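Local coordinates for protein Atp-dependent DNA ligase (Psychromonas sp., PDB 4D05) that catalyses the ATP-dependent joining of DNA strands by way of an enzyme-adenylate intermediate, at residues 2-7 with 31-36; 60-65 with 98-103; 183-188 with 202-207; 232-237 with 253-258. One frame throughout, in Å; residues are numbered along the deposited sequence.

Contact 1 (2-7 with 31-36)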
# COMPACT_ATOMS: atom_id res chain seq x y z
N GLN A 2 8.41 -18.07 -12.34
CA GLN A 2 7.72 -16.97 -13.02
C GLN A 2 6.85 -16.21 -12.04
O GLN A 2 6.11 -16.82 -11.26
CB GLN A 2 6.86 -17.47 -14.17
CG GLN A 2 7.66 -17.65 -15.49
CD GLN A 2 8.25 -16.34 -16.01
OE1 GLN A 2 7.54 -15.51 -16.58
NE2 GLN A 2 9.55 -16.14 -15.80
N PRO A 3 6.91 -14.88 -12.07
CA PRO A 3 5.94 -14.14 -11.24
C PRO A 3 4.49 -14.51 -11.54
O PRO A 3 4.09 -14.74 -12.69
CB PRO A 3 6.22 -12.67 -11.59
CG PRO A 3 7.69 -12.69 -12.04
CD PRO A 3 7.82 -13.98 -12.80
N PRO A 4 3.68 -14.57 -10.49
CA PRO A 4 2.29 -14.99 -10.67
C PRO A 4 1.44 -13.95 -11.39
O PRO A 4 1.79 -12.77 -11.38
CB PRO A 4 1.82 -15.21 -9.22
CG PRO A 4 2.71 -14.39 -8.38
CD PRO A 4 4.02 -14.33 -9.09
N PRO A 5 0.33 -14.39 -11.99
CA PRO A 5 -0.56 -13.62 -12.88
C PRO A 5 -1.49 -12.82 -12.03
O PRO A 5 -2.66 -13.18 -11.84
CB PRO A 5 -1.31 -14.70 -13.65
CG PRO A 5 -1.44 -15.80 -12.64
CD PRO A 5 -0.16 -15.78 -11.83
N ILE A 6 -0.97 -11.73 -11.49
CA ILE A 6 -1.72 -10.95 -10.52
C ILE A 6 -2.12 -9.52 -10.95
O ILE A 6 -1.46 -8.85 -11.77
CB ILE A 6 -0.97 -10.93 -9.20
CG1 ILE A 6 0.43 -10.32 -9.34
CG2 ILE A 6 -0.88 -12.32 -8.71
CD1 ILE A 6 1.13 -10.05 -8.04
N GLN A 7 -3.21 -9.05 -10.35
CA GLN A 7 -3.72 -7.70 -10.62
C GLN A 7 -3.04 -6.75 -9.73
O GLN A 7 -2.84 -7.09 -8.56
CB GLN A 7 -5.21 -7.62 -10.28
CG GLN A 7 -5.84 -6.27 -10.57
CD GLN A 7 -7.36 -6.45 -10.69
OE1 GLN A 7 -7.94 -6.45 -11.77
NE2 GLN A 7 -7.97 -6.67 -9.61
N ARG A 31 2.64 -10.40 0.07
CA ARG A 31 1.66 -10.88 -0.87
C ARG A 31 1.94 -12.33 -1.25
O ARG A 31 3.09 -12.71 -1.44
CB ARG A 31 1.67 -10.04 -2.13
CG ARG A 31 0.48 -10.34 -3.02
CD ARG A 31 0.36 -9.41 -4.20
NE ARG A 31 -0.77 -9.79 -5.02
CZ ARG A 31 -1.53 -8.94 -5.70
NH1 ARG A 31 -1.27 -7.67 -5.70
NH2 ARG A 31 -2.53 -9.40 -6.39
N ALA A 32 0.89 -13.13 -1.38
CA ALA A 32 1.03 -14.51 -1.82
C ALA A 32 -0.11 -14.85 -2.77
O ALA A 32 -1.25 -14.45 -2.57
CB ALA A 32 1.03 -15.47 -0.63
N TYR A 33 0.22 -15.61 -3.81
CA TYR A 33 -0.73 -16.14 -4.75
C TYR A 33 -0.82 -17.64 -4.51
O TYR A 33 0.18 -18.37 -4.58
CB TYR A 33 -0.23 -15.86 -6.16
CG TYR A 33 -1.02 -16.51 -7.26
CD1 TYR A 33 -2.18 -15.97 -7.70
CD2 TYR A 33 -0.57 -17.65 -7.90
CE1 TYR A 33 -2.91 -16.55 -8.75
CE2 TYR A 33 -1.27 -18.23 -8.93
CZ TYR A 33 -2.45 -17.69 -9.33
OH TYR A 33 -3.18 -18.25 -10.35
N TRP A 34 -2.03 -18.08 -4.20
CA TRP A 34 -2.33 -19.51 -4.07
C TRP A 34 -2.82 -20.04 -5.38
O TRP A 34 -3.85 -19.61 -5.90
CB TRP A 34 -3.38 -19.72 -2.99
CG TRP A 34 -3.95 -21.09 -2.87
CD1 TRP A 34 -5.17 -21.49 -3.31
CD2 TRP A 34 -3.35 -22.25 -2.27
NE1 TRP A 34 -5.38 -22.81 -3.01
CE2 TRP A 34 -4.28 -23.30 -2.37
CE3 TRP A 34 -2.13 -22.49 -1.64
CZ2 TRP A 34 -4.02 -24.57 -1.88
CZ3 TRP A 34 -1.88 -23.74 -1.15
CH2 TRP A 34 -2.82 -24.77 -1.27
N ASN A 35 -2.07 -20.99 -5.94
CA ASN A 35 -2.40 -21.46 -7.26
C ASN A 35 -3.28 -22.71 -7.25
O ASN A 35 -3.51 -23.29 -8.30
CB ASN A 35 -1.15 -21.69 -8.10
CG ASN A 35 -0.30 -22.85 -7.63
OD1 ASN A 35 -0.62 -23.50 -6.67
ND2 ASN A 35 0.79 -23.12 -8.34
N GLY A 36 -3.72 -23.12 -6.06
CA GLY A 36 -4.48 -24.34 -5.88
C GLY A 36 -3.73 -25.43 -5.14
O GLY A 36 -4.34 -26.36 -4.63
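Tyr-33 and Arg-31 project from strand 30-34 onto the proline-rich loop 2-7, which leads into strand 8-11 of the adenylation (nucleotidyltransferase) domain. One face of the Tyr-33 ring carries Pro-5, whose CD sits 4.1 Å from the ring centroid and 19° off the normal, a CH-pi contact displaced toward the phenol end. Pro-4 slides past the root of the same side chain, with its CB 3.7 Å from Tyr-33 CD2. On the opposite flank of the ring, Ile-6 CG2 lies 4.0 Å from Tyr-33 CD1; both of these approaches are oblique to the ring.

The other branch of Ile-6 serves Arg-31. Its terminal CD1 covers one face of the guanidinium, 3.6 Å from Arg-31 NE. With CG trans to the backbone N (chi1 -169°) and the chain straight from CG to NE, the arginine reaches across to the carbonyl of Gln-7. There Arg-31 NH2 donates to Gln-7 O at 3.2 Å through a markedly bent bond (138°), and NH1 adds a weak second one, so a single carbonyl oxygen faces both ends of the fork.

Arg-31 belongs to the AMP pocket and touches the nucleotide. Its ionic partner is Asp-63 on the adjacent strand 62-67, although that aspartate has two conformers and the exact geometry is doubtful. Gln-7 is itself held by the 164-165 loop, where Tyr-164 OH meets its backbone N and Gln-165 N meets its OE1. Pro-5 is the centre of an inverse gamma turn, closed by a weak bond of 3.0 Å from Ile-6 N to Pro-4 O.

Contact 2 (60-65 with 98-103); sequences TAMDGE and FDLPKS. With AMP (adenosine monophosphate), chain H; SO4 (sulfate ion), chain G.
The Phe-98 ring lies between the adenine of AMP and the backbone of strand 62-65. Over one face comes the base, parallel to the ring, with AMP N3 above the ring centre and AMP C2 3.5 Å from Phe-98 CG. Asp-63 O, over the ring centre, and Gly-64 N cover the opposite face. In the ring plane, at the edge, Glu-65 CG stands 3.9 Å from Phe-98 CE2. The Glu-65 carboxylate, turned only 19° from the plane of the phenyl ring, lies beside the ribose, its OE2 in close approach to AMP O4' at 3.0 Å.

Behind the ring the strands pair antiparallel around a classic beta bulge. Phe-98 and Asp-99 both face Asp-63, whose O receives Phe-98 N at 2.8 Å in a nearly straight bond and Asp-99 N at 3.2 Å; Asp-63 N returns a bond of 2.8 Å to Asp-99 O. Asp-99 OD1 holds Leu-100 N and is also paired with Arg-110 of helix 107-121. Beyond the bulge Leu-100 CD2 packs 3.9 Å from CG of selenomethionine Met-62, the two chains side by side, and a type I turn runs from Leu-100 to Ser-103. At the outer end a water joins Ala-61 O, Lys-102 N and a sulfate, which also accepts a bond of 3.0 Å from Ala-61 N to its O4.

The two bonds to Asp-63 O hold the backbone at Phe-98, consistent with a fixed aromatic platform for the base, as in related ligases.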
# COMPACT_ATOMS: atom_id res chain seq x y z
N THR A 60 -9.43 -23.56 -5.41
CA THR A 60 -9.69 -22.29 -6.10
C THR A 60 -8.47 -21.39 -5.92
O THR A 60 -7.95 -21.27 -4.81
CB THR A 60 -10.89 -21.60 -5.46
OG1 THR A 60 -12.03 -22.48 -5.54
CG2 THR A 60 -11.21 -20.30 -6.15
N ALA A 61 -7.97 -20.80 -7.00
CA ALA A 61 -6.85 -19.87 -6.86
C ALA A 61 -7.27 -18.64 -6.06
O ALA A 61 -8.38 -18.14 -6.20
CB ALA A 61 -6.34 -19.45 -8.21
N MSE A 62 -6.36 -18.18 -5.21
CA MSE A 62 -6.63 -17.06 -4.33
C MSE A 62 -5.45 -16.08 -4.24
O MSE A 62 -4.30 -16.50 -4.25
CB MSE A 62 -6.96 -17.55 -2.88
CG MSE A 62 -8.19 -18.54 -2.83
SE MSE A 62 -8.60 -19.10 -1.02
CE MSE A 62 -7.16 -20.41 -0.85
N ASP A 63 -5.76 -14.79 -4.13
CA ASP A 63 -4.77 -13.73 -3.91
C ASP A 63 -4.96 -13.19 -2.51
O ASP A 63 -6.07 -12.89 -2.15
CB ASP A 63 -5.03 -12.61 -4.88
CG ASP A 63 -3.95 -12.43 -5.87
OD1 ASP A 63 -3.72 -13.34 -6.67
OD2 ASP A 63 -3.35 -11.34 -5.87
N GLY A 64 -3.89 -13.06 -1.73
CA GLY A 64 -4.01 -12.56 -0.38
C GLY A 64 -2.70 -12.05 0.17
O GLY A 64 -1.68 -11.98 -0.53
N GLU A 65 -2.77 -11.66 1.43
CA GLU A 65 -1.59 -11.17 2.15
C GLU A 65 -1.29 -12.14 3.30
O GLU A 65 -2.19 -12.43 4.10
CB GLU A 65 -1.88 -9.81 2.79
CG GLU A 65 -1.84 -8.63 1.87
CD GLU A 65 -0.47 -8.24 1.33
OE1 GLU A 65 0.54 -8.12 2.08
OE2 GLU A 65 -0.45 -7.90 0.15
N PHE A 98 -8.02 -11.45 -0.66
CA PHE A 98 -8.69 -10.30 -1.21
C PHE A 98 -9.12 -10.49 -2.69
O PHE A 98 -9.79 -9.63 -3.22
CB PHE A 98 -7.85 -9.01 -1.02
CG PHE A 98 -6.45 -9.08 -1.58
CD1 PHE A 98 -6.24 -9.05 -2.93
CD2 PHE A 98 -5.35 -9.14 -0.76
CE1 PHE A 98 -4.96 -9.10 -3.46
CE2 PHE A 98 -4.06 -9.17 -1.31
CZ PHE A 98 -3.89 -9.14 -2.66
N ASP A 99 -8.75 -11.59 -3.34
CA ASP A 99 -9.29 -11.84 -4.66
C ASP A 99 -9.13 -13.29 -5.09
O ASP A 99 -8.50 -14.10 -4.41
CB ASP A 99 -8.69 -10.87 -5.69
CG ASP A 99 -9.69 -10.42 -6.75
OD1 ASP A 99 -10.69 -11.14 -6.96
OD2 ASP A 99 -9.46 -9.38 -7.41
N LEU A 100 -9.77 -13.60 -6.21
CA LEU A 100 -9.81 -14.93 -6.85
C LEU A 100 -9.34 -14.73 -8.30
O LEU A 100 -10.11 -14.39 -9.20
CB LEU A 100 -11.25 -15.50 -6.84
CG LEU A 100 -11.88 -15.70 -5.48
CD1 LEU A 100 -13.28 -16.28 -5.56
CD2 LEU A 100 -11.06 -16.61 -4.60
N PRO A 101 -8.03 -14.85 -8.53
CA PRO A 101 -7.47 -14.37 -9.81
C PRO A 101 -7.82 -15.17 -11.05
O PRO A 101 -7.51 -14.69 -12.14
CB PRO A 101 -5.95 -14.43 -9.59
CG PRO A 101 -5.78 -14.66 -8.17
CD PRO A 101 -6.99 -15.26 -7.58
N LYS A 102 -8.41 -16.36 -10.90
CA LYS A 102 -8.80 -17.12 -12.08
C LYS A 102 -10.31 -16.99 -12.34
O LYS A 102 -10.85 -17.60 -13.27
CB LYS A 102 -8.41 -18.58 -11.93
CG LYS A 102 -6.90 -18.83 -11.98
CD LYS A 102 -6.28 -18.37 -13.30
CE LYS A 102 -4.77 -18.65 -13.40
NZ LYS A 102 -4.24 -18.30 -14.75
N SER A 103 -10.98 -16.17 -11.53
CA SER A 103 -12.43 -15.99 -11.69
C SER A 103 -12.73 -15.12 -12.90
O SER A 103 -11.98 -14.19 -13.23
CB SER A 103 -12.99 -15.30 -10.47
OG SER A 103 -14.33 -14.90 -10.68
P AMP H . 1.02 -0.63 -0.61
O1P AMP H . 1.34 0.54 -1.50
O2P AMP H . 2.04 -1.39 0.21
O5' AMP H . 0.12 -1.62 -1.47
C5' AMP H . -0.40 -2.71 -0.74
C4' AMP H . -0.16 -3.93 -1.58
O4' AMP H . -0.69 -5.08 -0.96
C3' AMP H . -0.86 -3.72 -2.88
O3' AMP H . 0.08 -4.16 -3.87
C2' AMP H . -2.07 -4.61 -2.80
O2' AMP H . -2.08 -5.11 -4.14
C1' AMP H . -1.83 -5.60 -1.62
N9 AMP H . -2.91 -5.49 -0.58
C8 AMP H . -2.83 -5.33 0.77
N7 AMP H . -4.05 -5.23 1.36
C5 AMP H . -4.94 -5.39 0.35
C6 AMP H . -6.40 -5.34 0.24
N6 AMP H . -7.14 -5.17 1.34
N1 AMP H . -6.91 -5.53 -0.98
C2 AMP H . -6.17 -5.65 -2.09
N3 AMP H . -4.85 -5.69 -2.08
C4 AMP H . -4.19 -5.55 -0.90
S SO4 G . -10.96 -20.88 -9.99
O1 SO4 G . -11.93 -21.80 -9.34
O2 SO4 G . -11.02 -21.21 -11.43
O3 SO4 G . -11.44 -19.44 -9.80
O4 SO4 G . -9.56 -21.12 -9.48
O HOH W 1 -9.50 -17.87 -8.67

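Contact 3 (183-188 with 202-207). With SO4 (sulfate ion), chain E.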
# COMPACT_ATOMS: atom_id res chain seq x y z
N ALA A 183 13.77 13.88 -4.28
CA ALA A 183 14.11 14.99 -5.16
C ALA A 183 15.45 15.55 -4.75
O ALA A 183 15.89 15.33 -3.63
CB ALA A 183 13.07 16.09 -5.09
N THR A 184 16.06 16.31 -5.66
CA THR A 184 17.36 16.91 -5.39
C THR A 184 17.18 18.40 -5.06
O THR A 184 16.48 19.11 -5.77
CB THR A 184 18.28 16.76 -6.61
OG1 THR A 184 18.51 15.37 -6.85
CG2 THR A 184 19.63 17.46 -6.41
N VAL A 185 17.80 18.86 -3.97
CA VAL A 185 17.73 20.26 -3.61
C VAL A 185 18.58 21.04 -4.62
O VAL A 185 19.75 20.71 -4.80
CB VAL A 185 18.28 20.53 -2.20
CG1 VAL A 185 18.21 22.03 -1.87
CG2 VAL A 185 17.51 19.72 -1.18
N ILE A 186 18.01 22.07 -5.26
CA ILE A 186 18.79 22.81 -6.26
C ILE A 186 19.02 24.28 -5.91
O ILE A 186 19.95 24.88 -6.45
CB ILE A 186 18.18 22.70 -7.70
CG1 ILE A 186 16.79 23.35 -7.81
CG2 ILE A 186 18.04 21.24 -8.11
CD1 ILE A 186 16.27 23.44 -9.24
N ALA A 187 18.23 24.84 -5.00
CA ALA A 187 18.42 26.23 -4.60
C ALA A 187 17.68 26.51 -3.30
O ALA A 187 16.77 25.76 -2.90
CB ALA A 187 17.90 27.15 -5.68
N TYR A 188 18.10 27.59 -2.65
CA TYR A 188 17.40 28.13 -1.49
C TYR A 188 16.58 29.36 -1.87
O TYR A 188 16.96 30.13 -2.76
CB TYR A 188 18.37 28.56 -0.41
CG TYR A 188 19.27 27.49 0.13
CD1 TYR A 188 18.82 26.20 0.34
CD2 TYR A 188 20.59 27.79 0.45
CE1 TYR A 188 19.66 25.22 0.85
CE2 TYR A 188 21.43 26.83 0.97
CZ TYR A 188 20.96 25.55 1.18
OH TYR A 188 21.81 24.62 1.70
N ILE A 202 12.84 25.70 -0.08
CA ILE A 202 13.82 25.16 -1.03
C ILE A 202 13.17 24.96 -2.37
O ILE A 202 11.94 24.81 -2.46
CB ILE A 202 14.44 23.83 -0.56
CG1 ILE A 202 13.35 22.78 -0.33
CG2 ILE A 202 15.26 24.04 0.71
CD1 ILE A 202 13.85 21.41 0.13
N LEU A 203 13.99 24.96 -3.41
CA LEU A 203 13.55 24.49 -4.71
C LEU A 203 14.18 23.12 -4.92
O LEU A 203 15.36 22.95 -4.67
CB LEU A 203 14.01 25.42 -5.80
CG LEU A 203 13.25 26.73 -5.95
CD1 LEU A 203 13.98 27.53 -7.05
CD2 LEU A 203 11.75 26.54 -6.27
N VAL A 204 13.38 22.16 -5.35
CA VAL A 204 13.87 20.81 -5.61
C VAL A 204 13.49 20.40 -7.02
O VAL A 204 12.56 20.94 -7.59
CB VAL A 204 13.33 19.78 -4.61
CG1 VAL A 204 13.67 20.19 -3.19
CG2 VAL A 204 11.81 19.55 -4.78
N LYS A 205 14.22 19.43 -7.56
CA LYS A 205 13.85 18.82 -8.83
C LYS A 205 13.70 17.32 -8.60
O LYS A 205 14.62 16.65 -8.12
CB LYS A 205 14.90 19.10 -9.90
CG LYS A 205 14.52 18.58 -11.27
CD LYS A 205 15.51 19.07 -12.34
CE LYS A 205 15.16 18.62 -13.73
NZ LYS A 205 16.15 19.14 -14.75
N ASN A 206 12.51 16.81 -8.90
CA ASN A 206 12.20 15.43 -8.56
C ASN A 206 12.55 14.47 -9.68
O ASN A 206 13.11 14.87 -10.73
CB ASN A 206 10.74 15.27 -8.08
CG ASN A 206 9.71 15.37 -9.20
OD1 ASN A 206 10.05 15.45 -10.38
ND2 ASN A 206 8.43 15.39 -8.83
N GLU A 207 12.25 13.19 -9.46
CA GLU A 207 12.69 12.17 -10.38
C GLU A 207 11.88 12.16 -11.68
O GLU A 207 12.27 11.54 -12.66
CB GLU A 207 12.75 10.81 -9.66
CG GLU A 207 13.54 10.96 -8.33
CD GLU A 207 13.95 9.65 -7.67
OE1 GLU A 207 13.08 8.79 -7.44
OE2 GLU A 207 15.17 9.50 -7.37
S SO4 E . 15.04 22.33 -16.09
O1 SO4 E . 14.14 21.18 -15.97
O2 SO4 E . 15.31 22.55 -17.52
O3 SO4 E . 14.47 23.54 -15.45
O4 SO4 E . 16.29 21.97 -15.42
O HOH W 2 16.34 13.82 -8.06
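Ile-186 lies across the carbonyl of Leu-203 at a classic beta bulge, where Ile-186 and Ala-187 share that one partner. Its CG1 stands between the backbone N and C (chi1 65°), which lays it 3.5 Å from Leu-203 O and 4.0 Å from Leu-203 CB. The same Leu-203 O accepts Ile-186 N at 2.9 Å, with only a weak bond from Ala-187 N.

On one face of the sheet Ala-183, Val-185 and Tyr-188 pair with Asn-206, Val-204 and Ile-202. Val-204 CG2, set between the backbone N and the carbonyl carbon, ends 3.7 Å from Ala-183 CB. Val-185 CG2 reaches Ile-202 CD1 at 4.2 Å, and Ile-202 CG2 comes to the edge of the Tyr-188 ring. The tyrosine hydroxyl continues to Pro-227 O. Thr-184, Ala-187, Leu-203 and Lys-205 occupy the other face. There Lys-205 runs fully extended, away from strand 183-188, to a sulfate whose O4 accepts its NZ at 2.9 Å.

The bulge adds a residue to strand 179-190 and offsets its register with strand 199-206. A bulged antiparallel hairpin joining these two strands fits the OB fold, here the C-terminal domain of the ligase.

Contact 4 (232-237 with 253-258). With SO4 (sulfate ion), chain D.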
# COMPACT_ATOMS: atom_id res chain seq x y z
N LEU A 232 19.95 14.71 -1.86
CA LEU A 232 18.75 13.97 -2.20
C LEU A 232 17.89 13.93 -0.95
O LEU A 232 18.35 13.48 0.09
CB LEU A 232 19.11 12.54 -2.64
CG LEU A 232 17.91 11.73 -3.15
CD1 LEU A 232 17.46 12.24 -4.51
CD2 LEU A 232 18.24 10.21 -3.18
N ILE A 233 16.66 14.44 -1.04
CA ILE A 233 15.77 14.52 0.09
C ILE A 233 14.51 13.77 -0.23
O ILE A 233 14.22 13.51 -1.40
CB ILE A 233 15.47 16.00 0.50
CG1 ILE A 233 14.74 16.79 -0.61
CG2 ILE A 233 16.79 16.68 0.87
CD1 ILE A 233 13.25 16.62 -0.63
N THR A 234 13.76 13.42 0.83
CA THR A 234 12.45 12.84 0.68
C THR A 234 11.42 13.91 1.00
O THR A 234 11.57 14.64 2.00
CB THR A 234 12.26 11.67 1.63
OG1 THR A 234 13.12 10.60 1.23
CG2 THR A 234 10.81 11.18 1.59
N TYR A 235 10.40 14.00 0.15
CA TYR A 235 9.29 14.89 0.39
C TYR A 235 8.01 14.07 0.43
O TYR A 235 7.98 12.94 -0.07
CB TYR A 235 9.21 15.98 -0.67
CG TYR A 235 8.94 15.49 -2.06
CD1 TYR A 235 9.99 15.08 -2.88
CD2 TYR A 235 7.66 15.47 -2.57
CE1 TYR A 235 9.76 14.62 -4.18
CE2 TYR A 235 7.41 15.02 -3.86
CZ TYR A 235 8.46 14.58 -4.66
OH TYR A 235 8.19 14.15 -5.95
N ARG A 236 6.99 14.66 1.03
CA ARG A 236 5.71 14.03 1.23
C ARG A 236 4.68 14.84 0.46
O ARG A 236 4.82 16.06 0.32
CB ARG A 236 5.42 14.02 2.73
CG ARG A 236 4.10 13.41 3.11
CD ARG A 236 4.01 13.25 4.59
NE ARG A 236 5.08 12.39 5.12
CZ ARG A 236 5.23 12.12 6.41
NH1 ARG A 236 4.40 12.64 7.33
NH2 ARG A 236 6.22 11.34 6.81
N PHE A 237 3.67 14.16 -0.11
CA PHE A 237 2.70 14.84 -0.94
C PHE A 237 1.46 13.97 -1.11
O PHE A 237 1.44 12.84 -0.66
CB PHE A 237 3.31 15.14 -2.32
CG PHE A 237 3.54 13.91 -3.16
CD1 PHE A 237 4.62 13.09 -2.92
CD2 PHE A 237 2.67 13.57 -4.19
CE1 PHE A 237 4.84 11.95 -3.70
CE2 PHE A 237 2.89 12.43 -4.98
CZ PHE A 237 3.99 11.63 -4.73
N ARG A 253 13.02 14.56 5.06
CA ARG A 253 14.37 14.39 5.58
C ARG A 253 15.37 14.19 4.46
O ARG A 253 15.00 13.86 3.32
CB ARG A 253 14.45 13.20 6.54
CG ARG A 253 14.29 11.86 5.84
CD ARG A 253 13.98 10.79 6.86
NE ARG A 253 13.76 9.45 6.32
CZ ARG A 253 14.71 8.54 6.10
NH1 ARG A 253 16.00 8.81 6.36
NH2 ARG A 253 14.37 7.34 5.62
N ILE A 254 16.63 14.43 4.79
CA ILE A 254 17.75 14.16 3.89
C ILE A 254 18.04 12.67 3.81
O ILE A 254 18.09 11.98 4.84
CB ILE A 254 18.99 14.89 4.42
CG1 ILE A 254 18.74 16.40 4.42
CG2 ILE A 254 20.22 14.51 3.60
CD1 ILE A 254 19.79 17.20 5.17
N ARG A 255 18.29 12.20 2.60
CA ARG A 255 18.70 10.82 2.36
C ARG A 255 20.17 10.67 2.02
O ARG A 255 20.85 9.80 2.56
CB ARG A 255 17.90 10.24 1.21
CG ARG A 255 16.38 10.32 1.40
CD ARG A 255 15.91 9.70 2.72
NE ARG A 255 16.05 8.25 2.73
CZ ARG A 255 15.09 7.40 2.36
NH1 ARG A 255 13.92 7.85 1.91
NH2 ARG A 255 15.29 6.10 2.46
N VAL A 256 20.65 11.49 1.09
CA VAL A 256 22.02 11.40 0.63
C VAL A 256 22.55 12.82 0.40
O VAL A 256 21.87 13.64 -0.21
CB VAL A 256 22.13 10.63 -0.71
CG1 VAL A 256 23.58 10.57 -1.16
CG2 VAL A 256 21.54 9.20 -0.63
N ILE A 257 23.76 13.08 0.85
CA ILE A 257 24.43 14.35 0.49
C ILE A 257 25.29 14.15 -0.75
O ILE A 257 26.14 13.25 -0.83
CB ILE A 257 25.28 14.81 1.61
CG1 ILE A 257 24.43 14.89 2.85
CG2 ILE A 257 25.86 16.22 1.36
CD1 ILE A 257 25.24 14.78 4.04
N TYR A 258 25.10 15.00 -1.74
CA TYR A 258 25.94 14.89 -2.94
C TYR A 258 27.34 15.54 -3.08
O TYR A 258 27.66 16.19 -4.07
CB TYR A 258 25.20 14.63 -4.26
CG TYR A 258 24.64 13.25 -4.38
CD1 TYR A 258 25.48 12.17 -4.64
CD2 TYR A 258 23.27 13.01 -4.22
CE1 TYR A 258 24.97 10.89 -4.77
CE2 TYR A 258 22.76 11.73 -4.36
CZ TYR A 258 23.61 10.67 -4.62
OH TYR A 258 23.12 9.39 -4.74
S SO4 D . 17.91 5.66 4.97
O1 SO4 D . 16.80 5.32 5.89
O2 SO4 D . 17.71 4.97 3.68
O3 SO4 D . 18.03 7.11 4.67
O4 SO4 D . 19.19 5.21 5.55
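Leu-232 O is gripped by two successive amides, Arg-255 N at 2.8 Å and Val-256 N at 3.2 Å, the signature of a classic beta bulge between the antiparallel strands 232-237 and 253-256. Leu-232 N answers to Val-256 O, and further along Thr-234 N bonds to Arg-253 O; the return bond from Arg-253 N is weak.

At the bulge Arg-255 points toward strand 232-237, and its guanidinium ends beside Thr-234 and Arg-253. Bent at chi2 and chi3, the chain curls round so that NH1 donates to Thr-234 OG1 at 2.9 Å, in the guanidinium plane and almost straight (163°). Thr-234 OG1 has a second partner in Glu-182 OE2, on the adjoining strand. The two guanidiniums lie face over face, with Arg-253 NH2 above the centre of that of Arg-255, and a sulfate bonded to both would offset their like charges. Its O3 takes Arg-255 NE at 3.0 Å and Arg-253 NH1 at 3.1 Å; O2 accepts Arg-255 NH2 at 2.9 Å and O1 accepts Arg-253 NH2 at 3.2 Å. The ion probably comes from the crystallisation liquor, yet the site is consistent with one that could receive a DNA phosphate.

Leu-232 CB meets the Tyr-258 ring at its edge, 4.1 Å from CE2, and on the reverse side of the sheet Ile-233 CG2 packs against Ile-254 CG1.

Strand 232-237 lies between strand 179-190, where Ile-233 touches Val-185, and the outermost strand 250-256 in the antiparallel sheet of the OB domain.

In the fold
Contacts 1 and 2 share one mixed sheet in the adenylation domain, where strands 30-34 and 62-67 are neighbours, and their centres lie 8 Å apart. Contact 2 is the more buried and contributes aromatic and acidic groups to the nucleotide pocket, whereas contact 1 adds an arginine and drapes an irregular loop over the sheet. Contacts 3 and 4, on the far side of the chain's centre, belong to the OB sheet and touch through strands 179-190 and 232-237. Both are only partly buried, and each has a cationic side chain or pair that meets a sulfate on the face that also carries a leucine. Contacts 2, 3 and 4 each contain a classic bulge; contact 1 has no strand pairing.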